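RickCE (Rickettsia bellii, PDB 5HAM) is a bacterial effector protease of the CE clan that probably removes ubiquitin from host proteins, here seen as a fragment carrying its catalytic domain. Local coordinates at residues 34-37 with 38-42; 101-104 with 105-109; 206-209 with 210-213. All coordinates share one frame; numbering follows the deposited sequence.

Contact 1. Residues 34-37 with 38-42; sequences TFRN and TALTE
The side chain of R36 starts with CG anti to its own carbonyl carbon and then bends at chi2 and again at chi3 (31°), which turns the guanidinium along the chain toward T38, A39 and L40. At its end NH1 reaches T38 O at 3.4 Å, a weak hydrogen bond whose N-H...O angle of 127° is well short of straight; the carbonyl oxygen comes at the flat group obliquely. L40 follows round the same group. Its CD2 methyl lies over one face of the guanidinium, 3.9 Å from R36 NH1, while its backbone N sits at the edge in the guanidinium plane, 3.7 Å from R36 NH1. Those two nitrogens are both donors, so that approach is mere proximity. The arginine thus lies alongside the backbone of the next few residues, with a single weak polar grip within 34-42 and one methyl across its face. The other half of the contact is water-mediated. T38 has OG1 tucked between its backbone N and carbonyl carbon (chi1 54°), and one water links it to the preceding side chain: the water donates to N37 OD1 at 2.8 Å and also bonds to T38 OG1 at 3.3 Å. Side chains on this irregular stretch are mostly exposed, and several touch crystal neighbours, which may influence their positions. The stretch connects strand 27-34 to helix 42-49, whose first turn is N-capped by T41 OG1 on M44 N. At the strand end, T34 bonds to Q113 and N117 of helix 96-130, and F35 pairs through its backbone with E141 of strand 135-141 while its ring packs on helix 175-188; farther along, L40 leans on L106 of helix 96-130.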
ATOM      1  N   THR A  34       1.351   2.546  -4.095  1.00 22.57           N
ATOM      2  CA  THR A  34       0.171   1.751  -3.762  1.00 21.78           C
ATOM      3  C   THR A  34      -0.086   0.652  -4.788  1.00 23.89           C
ATOM      4  O   THR A  34      -0.013   0.864  -5.999  1.00 21.45           O
ATOM      5  CB  THR A  34      -1.103   2.629  -3.618  1.00 24.83           C
ATOM      6  OG1 THR A  34      -1.434   3.206  -4.880  1.00 27.81           O
ATOM      7  CG2 THR A  34      -0.869   3.769  -2.634  1.00 25.06           C
ATOM      8  N   PHE A  35      -0.371  -0.538  -4.292  1.00 25.34           N
ATOM      9  CA  PHE A  35      -0.713  -1.641  -5.161  1.00 21.87           C
ATOM     10  C   PHE A  35      -2.143  -2.046  -4.900  1.00 27.54           C
ATOM     11  O   PHE A  35      -2.622  -2.001  -3.755  1.00 32.17           O
ATOM     12  CB  PHE A  35       0.156  -2.851  -4.863  1.00 25.76           C
ATOM     13  CG  PHE A  35       1.611  -2.653  -5.146  1.00 32.34           C
ATOM     14  CD1 PHE A  35       2.078  -2.633  -6.452  1.00 26.01           C
ATOM     15  CD2 PHE A  35       2.522  -2.536  -4.110  1.00 28.74           C
ATOM     16  CE1 PHE A  35       3.419  -2.474  -6.719  1.00 20.47           C
ATOM     17  CE2 PHE A  35       3.863  -2.376  -4.376  1.00 29.66           C
ATOM     18  CZ  PHE A  35       4.313  -2.339  -5.683  1.00 27.74           C
ATOM     19  N   ARG A  36      -2.826  -2.462  -5.957  1.00 24.61           N
ATOM     20  CA  ARG A  36      -4.095  -3.122  -5.781  1.00 30.42           C
ATOM     21  C   ARG A  36      -3.767  -4.508  -5.238  1.00 38.44           C
ATOM     22  O   ARG A  36      -2.654  -5.005  -5.438  1.00 37.16           O
ATOM     23  CB  ARG A  36      -4.826  -3.190  -7.112  1.00 33.61           C
ATOM     24  CG  ARG A  36      -5.260  -1.810  -7.639  1.00 40.50           C
ATOM     25  CD  ARG A  36      -5.061  -1.711  -9.155  1.00 42.63           C
ATOM     26  NE  ARG A  36      -5.236  -3.024  -9.757  1.00 46.45           N
ATOM     27  CZ  ARG A  36      -4.381  -3.613 -10.583  1.00 44.72           C
ATOM     28  NH1 ARG A  36      -4.673  -4.820 -11.024  1.00 52.82           N
ATOM     29  NH2 ARG A  36      -3.254  -3.013 -10.968  1.00 36.94           N
ATOM     30  N   ASN A  37      -4.709  -5.110  -4.520  1.00 42.52           N
ATOM     31  CA  ASN A  37      -4.549  -6.485  -4.040  1.00 46.53           C
ATOM     32  C   ASN A  37      -5.305  -7.498  -4.904  1.00 43.46           C
ATOM     33  O   ASN A  37      -5.048  -8.694  -4.838  1.00 45.56           O
ATOM     34  CB  ASN A  37      -4.940  -6.625  -2.562  1.00 54.04           C
ATOM     35  CG  ASN A  37      -6.074  -5.696  -2.159  1.00 64.42           C
ATOM     36  OD1 ASN A  37      -6.716  -5.068  -3.002  1.00 69.47           O
ATOM     37  ND2 ASN A  37      -6.327  -5.607  -0.854  1.00 69.01           N
ATOM     38  N   THR A  38      -6.234  -7.007  -5.716  1.00 43.29           N
ATOM     39  CA  THR A  38      -6.911  -7.856  -6.688  1.00 42.35           C
ATOM     40  C   THR A  38      -6.285  -7.746  -8.067  1.00 39.15           C
ATOM     41  O   THR A  38      -5.915  -6.675  -8.515  1.00 40.39           O
ATOM     42  CB  THR A  38      -8.413  -7.538  -6.795  1.00 42.86           C
ATOM     43  OG1 THR A  38      -8.600  -6.144  -7.074  1.00 48.78           O
ATOM     44  CG2 THR A  38      -9.108  -7.890  -5.506  1.00 40.77           C
ATOM     45  N   ALA A  39      -6.167  -8.874  -8.744  1.00 45.78           N
ATOM     46  CA  ALA A  39      -5.667  -8.861 -10.102  1.00 39.41           C
ATOM     47  C   ALA A  39      -6.810  -8.570 -11.075  1.00 37.77           C
ATOM     48  O   ALA A  39      -7.944  -8.977 -10.852  1.00 35.72           O
ATOM     49  CB  ALA A  39      -5.018 -10.178 -10.421  1.00 28.50           C
ATOM     50  N   LEU A  40      -6.493  -7.822 -12.121  1.00 35.16           N
ATOM     51  CA  LEU A  40      -7.377  -7.606 -13.254  1.00 38.35           C
ATOM     52  C   LEU A  40      -7.270  -8.784 -14.215  1.00 34.76           C
ATOM     53  O   LEU A  40      -6.166  -9.117 -14.640  1.00 38.44           O
ATOM     54  CB  LEU A  40      -6.920  -6.352 -13.989  1.00 39.29           C
ATOM     55  CG  LEU A  40      -7.885  -5.188 -14.101  1.00 34.16           C
ATOM     56  CD1 LEU A  40      -8.950  -5.279 -13.043  1.00 35.80           C
ATOM     57  CD2 LEU A  40      -7.096  -3.904 -13.984  1.00 29.65           C
ATOM     58  N   THR A  41      -8.403  -9.409 -14.551  1.00 27.84           N
ATOM     59  CA  THR A  41      -8.422 -10.509 -15.511  1.00 26.14           C
ATOM     60  C   THR A  41      -9.382 -10.253 -16.673  1.00 31.08           C
ATOM     61  O   THR A  41     -10.353  -9.506 -16.544  1.00 28.65           O
ATOM     62  CB  THR A  41      -8.833 -11.840 -14.855  1.00 27.68           C
ATOM     63  OG1 THR A  41     -10.259 -11.878 -14.674  1.00 30.78           O
ATOM     64  CG2 THR A  41      -8.155 -12.007 -13.521  1.00 32.51           C
ATOM     65  N   GLU A  42      -9.112 -10.906 -17.797  1.00 35.89           N
ATOM     66  CA  GLU A  42      -9.978 -10.848 -18.966  1.00 41.79           C
ATOM     67  C   GLU A  42     -11.406 -11.261 -18.636  1.00 39.21           C
ATOM     68  O   GLU A  42     -12.341 -10.740 -19.217  1.00 38.70           O
ATOM     69  CB  GLU A  42      -9.439 -11.741 -20.087  1.00 50.20           C
ATOM     70  CG  GLU A  42      -8.056 -11.361 -20.583  1.00 62.49           C
ATOM     71  CD  GLU A  42      -8.064 -10.093 -21.413  1.00 71.03           C
ATOM     72  OE1 GLU A  42      -9.175  -9.621 -21.754  1.00 75.45           O
ATOM     73  OE2 GLU A  42      -6.963  -9.572 -21.727  1.00 67.44           O
TER
HETATM   74  O   HOH W   1      -7.974  -3.623  -5.101  1.00 34.58           O

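Contact 2. Residues 101-104 with 105-109; sequences KLKN and DLLRG
Four consecutive i to i+4 bonds make 101-109 a regular alpha-helix, D105 N to K101 O, L106 N to L102 O, L107 N to K103 O and R108 N to N104 O, the last of them 2.8 Å long. On top of this backbone, the side chains pair along two flanks. K103 leaves the helix with CG anti to the backbone N (chi1 169°) and bends at chi2 and chi4, so that its end crosses L107 obliquely. K103 NZ comes to 3.6 Å from L107 CD2, and the last methylene, CE, also lies near the same methyl; the ammonium and CE make van der Waals contact there, with no polar bond between the two side chains. On the polar flank D105 and R108 form an i to i+3 salt bridge, with R108 NH1 donating to D105 OD1 at 2.6 Å in a nearly straight bond (160°). The carboxylate oxygen lies close to the guanidinium plane, but the donor meets it from above the carboxylate plane, 41° out. A bend at chi3 folds R108 back over its own helix, and N104 O lies 4.2 Å above the guanidinium plane, over its centre. The D105 carboxylate also lies near a backbone carbonyl without bonding to it, OD1 being 3.3 Å from K101 O; the pairing with R108 probably offsets this meeting of two acceptors. L102, K103 and L106 meet L45 and Y48 of helix 42-49. The whole is a two-faced surface segment of the long helix 96-130, with an ion pair spaced one turn apart on the exposed flank and aliphatic side chains on the flank packed against a neighbouring helix.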
ATOM      1  N   LYS A 101     -17.172   2.722 -21.154  1.00 27.66           N
ATOM      2  CA  LYS A 101     -16.486   3.854 -20.508  1.00 25.79           C
ATOM      3  C   LYS A 101     -15.984   3.459 -19.125  1.00 28.09           C
ATOM      4  O   LYS A 101     -14.896   3.835 -18.701  1.00 29.01           O
ATOM      5  CB  LYS A 101     -17.429   5.049 -20.348  1.00 27.28           C
ATOM      6  CG  LYS A 101     -18.104   5.496 -21.633  1.00 43.84           C
ATOM      7  CD  LYS A 101     -19.046   6.679 -21.390  1.00 56.05           C
ATOM      8  CE  LYS A 101     -19.686   7.174 -22.686  1.00 60.15           C
ATOM      9  NZ  LYS A 101     -20.672   8.276 -22.460  1.00 61.68           N
ATOM     10  N   LEU A 102     -16.804   2.696 -18.417  1.00 25.04           N
ATOM     11  CA  LEU A 102     -16.457   2.259 -17.083  1.00 26.68           C
ATOM     12  C   LEU A 102     -15.178   1.425 -17.139  1.00 26.07           C
ATOM     13  O   LEU A 102     -14.259   1.626 -16.353  1.00 29.23           O
ATOM     14  CB  LEU A 102     -17.621   1.455 -16.509  1.00 28.17           C
ATOM     15  CG  LEU A 102     -18.223   1.879 -15.170  1.00 32.90           C
ATOM     16  CD1 LEU A 102     -18.220   3.398 -14.985  1.00 29.91           C
ATOM     17  CD2 LEU A 102     -19.628   1.328 -15.065  1.00 21.88           C
ATOM     18  N   LYS A 103     -15.124   0.506 -18.101  1.00 29.40           N
ATOM     19  CA  LYS A 103     -13.955  -0.337 -18.328  1.00 25.23           C
ATOM     20  C   LYS A 103     -12.719   0.495 -18.633  1.00 27.48           C
ATOM     21  O   LYS A 103     -11.624   0.225 -18.119  1.00 29.79           O
ATOM     22  CB  LYS A 103     -14.233  -1.298 -19.485  1.00 26.74           C
ATOM     23  CG  LYS A 103     -13.030  -2.051 -20.019  1.00 29.52           C
ATOM     24  CD  LYS A 103     -13.194  -2.255 -21.510  1.00 40.10           C
ATOM     25  CE  LYS A 103     -11.908  -2.735 -22.127  1.00 50.45           C
ATOM     26  NZ  LYS A 103     -11.325  -3.801 -21.275  1.00 52.84           N
ATOM     27  N   ASN A 104     -12.893   1.508 -19.474  1.00 30.28           N
ATOM     28  CA  ASN A 104     -11.777   2.375 -19.840  1.00 28.84           C
ATOM     29  C   ASN A 104     -11.284   3.184 -18.656  1.00 27.33           C
ATOM     30  O   ASN A 104     -10.078   3.348 -18.491  1.00 30.87           O
ATOM     31  CB  ASN A 104     -12.127   3.282 -21.020  1.00 32.04           C
ATOM     32  CG  ASN A 104     -12.248   2.509 -22.318  1.00 42.80           C
ATOM     33  OD1 ASN A 104     -11.477   1.576 -22.568  1.00 52.55           O
ATOM     34  ND2 ASN A 104     -13.225   2.874 -23.144  1.00 41.29           N
ATOM     35  N   ASP A 105     -12.213   3.667 -17.830  1.00 23.14           N
ATOM     36  CA  ASP A 105     -11.858   4.358 -16.582  1.00 29.57           C
ATOM     37  C   ASP A 105     -11.001   3.450 -15.712  1.00 31.43           C
ATOM     38  O   ASP A 105      -9.962   3.860 -15.199  1.00 35.79           O
ATOM     39  CB  ASP A 105     -13.105   4.758 -15.782  1.00 22.53           C
ATOM     40  CG  ASP A 105     -13.873   5.877 -16.431  1.00 36.58           C
ATOM     41  OD1 ASP A 105     -13.353   6.422 -17.425  1.00 44.67           O
ATOM     42  OD2 ASP A 105     -14.982   6.218 -15.946  1.00 39.53           O
ATOM     43  N   LEU A 106     -11.461   2.216 -15.549  1.00 27.64           N
ATOM     44  CA  LEU A 106     -10.754   1.225 -14.757  1.00 30.03           C
ATOM     45  C   LEU A 106      -9.338   0.999 -15.305  1.00 28.53           C
ATOM     46  O   LEU A 106      -8.370   0.957 -14.559  1.00 26.14           O
ATOM     47  CB  LEU A 106     -11.548  -0.084 -14.743  1.00 31.23           C
ATOM     48  CG  LEU A 106     -10.818  -1.245 -14.074  1.00 33.71           C
ATOM     49  CD1 LEU A 106     -10.474  -0.871 -12.638  1.00 27.58           C
ATOM     50  CD2 LEU A 106     -11.651  -2.517 -14.132  1.00 34.16           C
ATOM     51  N   LEU A 107      -9.227   0.872 -16.616  1.00 31.04           N
ATOM     52  CA  LEU A 107      -7.928   0.622 -17.215  1.00 36.78           C
ATOM     53  C   LEU A 107      -7.048   1.850 -17.097  1.00 29.60           C
ATOM     54  O   LEU A 107      -5.861   1.719 -16.883  1.00 32.29           O
ATOM     55  CB  LEU A 107      -8.075   0.231 -18.686  1.00 41.17           C
ATOM     56  CG  LEU A 107      -8.080  -1.259 -19.028  1.00 41.71           C
ATOM     57  CD1 LEU A 107      -8.854  -2.040 -17.987  1.00 44.37           C
ATOM     58  CD2 LEU A 107      -8.658  -1.475 -20.435  1.00 27.70           C
ATOM     59  N   ARG A 108      -7.637   3.036 -17.236  1.00 21.69           N
ATOM     60  CA  ARG A 108      -6.881   4.299 -17.158  1.00 23.92           C
ATOM     61  C   ARG A 108      -6.259   4.497 -15.779  1.00 23.36           C
ATOM     62  O   ARG A 108      -5.092   4.848 -15.659  1.00 31.53           O
ATOM     63  CB  ARG A 108      -7.800   5.476 -17.478  1.00 27.88           C
ATOM     64  CG  ARG A 108      -7.124   6.823 -17.556  1.00 40.59           C
ATOM     65  CD  ARG A 108      -8.152   7.971 -17.619  1.00 43.75           C
ATOM     66  NE  ARG A 108      -9.033   7.867 -18.780  1.00 45.51           N
ATOM     67  CZ  ARG A 108     -10.340   7.618 -18.713  1.00 43.60           C
ATOM     68  NH1 ARG A 108     -10.926   7.454 -17.537  1.00 43.04           N
ATOM     69  NH2 ARG A 108     -11.062   7.535 -19.822  1.00 43.66           N
ATOM     70  N   GLY A 109      -7.053   4.249 -14.741  1.00 20.90           N
ATOM     71  CA  GLY A 109      -6.605   4.350 -13.367  1.00 24.06           C
ATOM     72  C   GLY A 109      -5.472   3.391 -13.039  1.00 34.18           C
ATOM     73  O   GLY A 109      -4.502   3.755 -12.364  1.00 37.73           O
TER

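Contact 3. Residues 206-209 with 210-213; sequences TDQS and ACGV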
ATOM      1  N   THR A 206       0.911  -8.656  14.455  1.00 37.10           N
ATOM      2  CA  THR A 206       0.037  -9.243  13.438  1.00 41.66           C
ATOM      3  C   THR A 206      -1.320  -8.567  13.302  1.00 39.12           C
ATOM      4  O   THR A 206      -2.144  -9.010  12.525  1.00 47.77           O
ATOM      5  CB  THR A 206      -0.163 -10.741  13.643  1.00 42.61           C
ATOM      6  OG1 THR A 206      -0.772 -10.964  14.918  1.00 48.46           O
ATOM      7  CG2 THR A 206       1.173 -11.444  13.603  1.00 39.83           C
ATOM      8  N   ASP A 207      -1.551  -7.494  14.047  1.00 34.25           N
ATOM      9  CA  ASP A 207      -2.737  -6.684  13.818  1.00 37.65           C
ATOM     10  C   ASP A 207      -2.504  -5.758  12.634  1.00 36.50           C
ATOM     11  O   ASP A 207      -1.546  -4.975  12.624  1.00 35.05           O
ATOM     12  CB  ASP A 207      -3.084  -5.857  15.052  1.00 49.64           C
ATOM     13  CG  ASP A 207      -3.223  -6.704  16.293  1.00 70.96           C
ATOM     14  OD1 ASP A 207      -2.786  -7.873  16.266  1.00 78.28           O
ATOM     15  OD2 ASP A 207      -3.762  -6.200  17.300  1.00 81.60           O
ATOM     16  N   GLN A 208      -3.383  -5.841  11.642  1.00 29.30           N
ATOM     17  CA  GLN A 208      -3.285  -4.953  10.494  1.00 30.72           C
ATOM     18  C   GLN A 208      -3.482  -3.495  10.919  1.00 24.98           C
ATOM     19  O   GLN A 208      -3.033  -2.580  10.242  1.00 26.13           O
ATOM     20  CB  GLN A 208      -4.269  -5.345   9.379  1.00 29.42           C
ATOM     21  CG  GLN A 208      -4.094  -4.515   8.108  1.00 27.87           C
ATOM     22  CD  GLN A 208      -4.408  -5.295   6.852  1.00 35.28           C
ATOM     23  OE1 GLN A 208      -4.489  -6.527   6.877  1.00 43.30           O
ATOM     24  NE2 GLN A 208      -4.594  -4.581   5.741  1.00 29.25           N
ATOM     25  N   SER A 209      -4.134  -3.280  12.053  1.00 23.43           N
ATOM     26  CA  SER A 209      -4.274  -1.930  12.584  1.00 32.02           C
ATOM     27  C   SER A 209      -2.909  -1.306  12.892  1.00 32.67           C
ATOM     28  O   SER A 209      -2.757  -0.087  12.871  1.00 31.88           O
ATOM     29  CB  SER A 209      -5.137  -1.938  13.849  1.00 33.99           C
ATOM     30  OG  SER A 209      -4.635  -2.867  14.794  1.00 35.83           O
ATOM     31  N   ALA A 210      -1.920  -2.146  13.176  1.00 25.30           N
ATOM     32  CA  ALA A 210      -0.631  -1.653  13.641  1.00 25.18           C
ATOM     33  C   ALA A 210       0.360  -1.372  12.509  1.00 27.04           C
ATOM     34  O   ALA A 210       1.417  -0.779  12.755  1.00 27.32           O
ATOM     35  CB  ALA A 210      -0.023  -2.602  14.687  1.00 21.88           C
ATOM     36  N   CYS A 211       0.009  -1.773  11.282  1.00 21.85           N
ATOM     37  CA  CYS A 211       0.855  -1.525  10.094  1.00 19.39           C
ATOM     38  C   CYS A 211       1.353  -0.099   9.929  1.00 22.12           C
ATOM     39  O   CYS A 211       2.526   0.116   9.638  1.00 28.85           O
ATOM     40  CB  CYS A 211       0.147  -1.951   8.803  1.00 21.38           C
ATOM     41  SG  CYS A 211       0.005  -3.739   8.661  1.00 31.35           S
ATOM     42  N   GLY A 212       0.473   0.879  10.105  1.00 23.01           N
ATOM     43  CA  GLY A 212       0.883   2.263   9.949  1.00 21.32           C
ATOM     44  C   GLY A 212       1.771   2.736  11.090  1.00 28.32           C
ATOM     45  O   GLY A 212       2.681   3.558  10.889  1.00 22.91           O
ATOM     46  N   VAL A 213       1.514   2.215  12.290  1.00 24.60           N
ATOM     47  CA  VAL A 213       2.310   2.584  13.450  1.00 24.58           C
ATOM     48  C   VAL A 213       3.772   2.210  13.209  1.00 30.25           C
ATOM     49  O   VAL A 213       4.666   3.046  13.351  1.00 37.56           O
ATOM     50  CB  VAL A 213       1.798   1.888  14.742  1.00 25.38           C
ATOM     51  CG1 VAL A 213       2.462   2.483  15.962  1.00 22.51           C
ATOM     52  CG2 VAL A 213       0.286   2.026  14.862  1.00 27.54           C
TER
HETATM   53  O   HOH W   2      -2.349   1.408  10.611  1.00 24.41           O
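Close packing gathers where D207 and Q208 turn under A210 and C211, whereas between S209 and G212 the backbone is bridged by a water. On the tight side A210 N donates to D207 O at 2.9 Å, with an N-H...O angle of 155°; the donor stands above the carbonyl plane, 57° out of it, an approach that goes with the tight turn D207-A210. The A210 CB methyl rests 3.5 Å from that same D207 O. One residue on, C211 N makes a weak i to i+3 bond of 3.3 Å to Q208 O. C211 SG, set anti to its own carbonyl carbon, leans back over Q208, 4.2 Å from Q208 CG and 3.6 Å from Q208 O. The sulfur rests against the turn before the helix, and A210 and C211 are both buried. On the loose side the pattern opens: S209 O and G212 N are too far apart to bond directly, and a water fills the gap, donating to S209 O at 2.7 Å and accepting from G212 N at 2.9 Å. The exposed D207 carboxylate leads off at a separate place, away from both the bonded turn and the water. A cysteine followed by glycine at the start of a helix is the place of the nucleophile in CE-clan proteases, and C211 is consistent with that role. The turn leads into helix 211-223, with C211 O taken up by T215 OG1. V213 packs on L242, R243 and H246 of helix 238-251, S209 touches R243 and W8, and L169 lies against C211.

The three contacts follow one another along the chain without overlap. Contacts 1 and 2 are neighbours, their centres about 13 Å apart, and they meet directly where L40 CD1 packs 4.0 Å from L106 CD2: the linker out of strand 27-34 thus runs beside helix 96-130. The helices between leave past the end of strand 27-34, and the long helix 96-130 brings the chain back to start strand 135-141 parallel beside it. Contact 3 lies within the catalytic domain, on the other side of the chain's centre, its centre about 22 Å from that of contact 1 and 32 Å from that of contact 2. Contacts 1 and 2 therefore belong to the helical part, contact 3 to the probable active-site region.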